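Local structure of ABC transporter periplasmic substrate-binding protein (Desulfovibrio alaskensis, 5MY5) at residues V139-G142 / G146-K149. The protein binds tungstate with high selectivity and probably delivers it, as a periplasmic substrate-binding protein, to an ABC transporter for uptake. The protein carries 2 engineered substitutions. Numbering follows the deposited sequence.
Sequences VSRG and GTHK
His148, in the first turn of helix 146-155, lays its imidazole over the backbone of Gly142, just past strand 138-140; the two elements open a beta-alpha-beta unit of the periplasmic binding protein fold, which strand 169-171 completes. From His148 CB, which packs on CB of Arg141 at 4.0 Å, CG, anti to the backbone N (chi1 -173°), carries the ring back toward the strand end. ND1 accepts a hydrogen bond from the backbone N of Asn144, in the connecting loop, and CD2 lies 3.3 Å from OG of Ser140. CE1 comes within 3.3 Å of CA of Gly142, a CH-pi contact in which that CA sits 3.6 Å from the ring centroid, over one face. Gly142 turns the chain with a positive phi (49°), a conformation glycine adopts easily. NE2 is hydrogen-bonded to a water at the ring edge, in its plane, 2.8 Å away. Ser140, whose short hydroxyl can reach forward along the chain, makes an ST turn: its OG accepts from N of Gly142 at 3.2 Å and is also hydrogen-bonded to OE1 of Glu151, farther along the helix. Arg141 bends at chi2 and chi3, which suits a long chain with several partners: NE donates a hydrogen bond to O of Gln174, and NH2 forms a salt bridge with Asp143. Crossing the compact, branched Thr147 at about a right angle, its NH1 stops 3.4 Å from Thr147 CB.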
loop_
_atom_site.group_PDB
_atom_site.type_symbol
_atom_site.label_atom_id
_atom_site.label_comp_id
_atom_site.label_asym_id
_atom_site.label_seq_id
_atom_site.Cartn_x
_atom_site.Cartn_y
_atom_site.Cartn_z
ATOM N N VAL A 139 -2.065 -18.535 -3.450
ATOM C CA VAL A 139 -2.045 -18.373 -2.023
ATOM C C VAL A 139 -2.506 -16.979 -1.606
ATOM O O VAL A 139 -1.937 -15.963 -1.961
ATOM C CB VAL A 139 -0.641 -18.641 -1.445
ATOM C CG1 VAL A 139 -0.715 -18.687 0.015
ATOM C CG2 VAL A 139 -0.021 -19.930 -1.973
ATOM N N SER A 140 -3.628 -16.951 -0.886
ATOM C CA SER A 140 -4.236 -15.762 -0.278
ATOM C C SER A 140 -3.750 -15.573 1.183
ATOM O O SER A 140 -3.670 -16.604 1.916
ATOM C CB SER A 140 -5.811 -15.927 -0.252
ATOM O OG SER A 140 -6.484 -14.888 0.341
ATOM N N ARG A 141 -3.635 -14.337 1.593
ATOM C CA ARG A 141 -3.428 -13.982 3.012
ATOM C C ARG A 141 -4.575 -14.554 3.902
ATOM O O ARG A 141 -4.293 -14.991 5.024
ATOM C CB ARG A 141 -3.351 -12.500 3.188
ATOM C CG ARG A 141 -2.139 -11.799 2.554
ATOM C CD ARG A 141 -0.914 -11.988 3.400
ATOM N NE ARG A 141 -1.103 -11.292 4.682
ATOM C CZ ARG A 141 -0.894 -10.030 4.926
ATOM N NH1 ARG A 141 -0.358 -9.186 4.058
ATOM N NH2 ARG A 141 -1.180 -9.557 6.145
ATOM N N GLY A 142 -5.833 -14.553 3.411
ATOM C CA GLY A 142 -7.003 -15.005 4.223
ATOM C C GLY A 142 -7.109 -14.401 5.620
ATOM O O GLY A 142 -7.588 -15.073 6.497
ATOM N N GLY A 146 -5.380 -5.318 4.726
ATOM C CA GLY A 146 -5.456 -4.490 3.572
ATOM C C GLY A 146 -5.013 -5.217 2.295
ATOM O O GLY A 146 -5.646 -5.111 1.247
ATOM N N THR A 147 -3.929 -5.955 2.421
ATOM C CA THR A 147 -3.415 -6.739 1.275
ATOM C C THR A 147 -4.503 -7.785 0.863
ATOM O O THR A 147 -4.772 -7.995 -0.362
ATOM C CB THR A 147 -2.081 -7.423 1.668
ATOM O OG1 THR A 147 -1.111 -6.387 1.929
ATOM C CG2 THR A 147 -1.584 -8.303 0.550
ATOM N N HIS A 148 -5.073 -8.489 1.843
ATOM C CA HIS A 148 -6.091 -9.489 1.555
ATOM C C HIS A 148 -7.303 -8.904 0.841
ATOM O O HIS A 148 -7.746 -9.386 -0.202
ATOM C CB HIS A 148 -6.590 -10.125 2.853
ATOM C CG HIS A 148 -7.505 -11.262 2.614
ATOM N ND1 HIS A 148 -8.429 -11.638 3.577
ATOM C CD2 HIS A 148 -7.723 -12.067 1.536
ATOM C CE1 HIS A 148 -9.110 -12.673 3.130
ATOM N NE2 HIS A 148 -8.716 -12.951 1.883
ATOM N N LYS A 149 -7.737 -7.734 1.302
ATOM C CA LYS A 149 -8.798 -7.022 0.662
ATOM C C LYS A 149 -8.493 -6.636 -0.819
ATOM O O LYS A 149 -9.357 -6.774 -1.700
ATOM C CB LYS A 149 -9.139 -5.806 1.515
ATOM C CG LYS A 149 -9.968 -6.182 2.741
ATOM C CD LYS A 149 -9.999 -5.032 3.747
ATOM C CE LYS A 149 -10.662 -5.476 5.034
ATOM N NZ LYS A 149 -10.513 -4.381 6.030
HETATM O O HOH W 1 -9.836 -14.933 0.307
#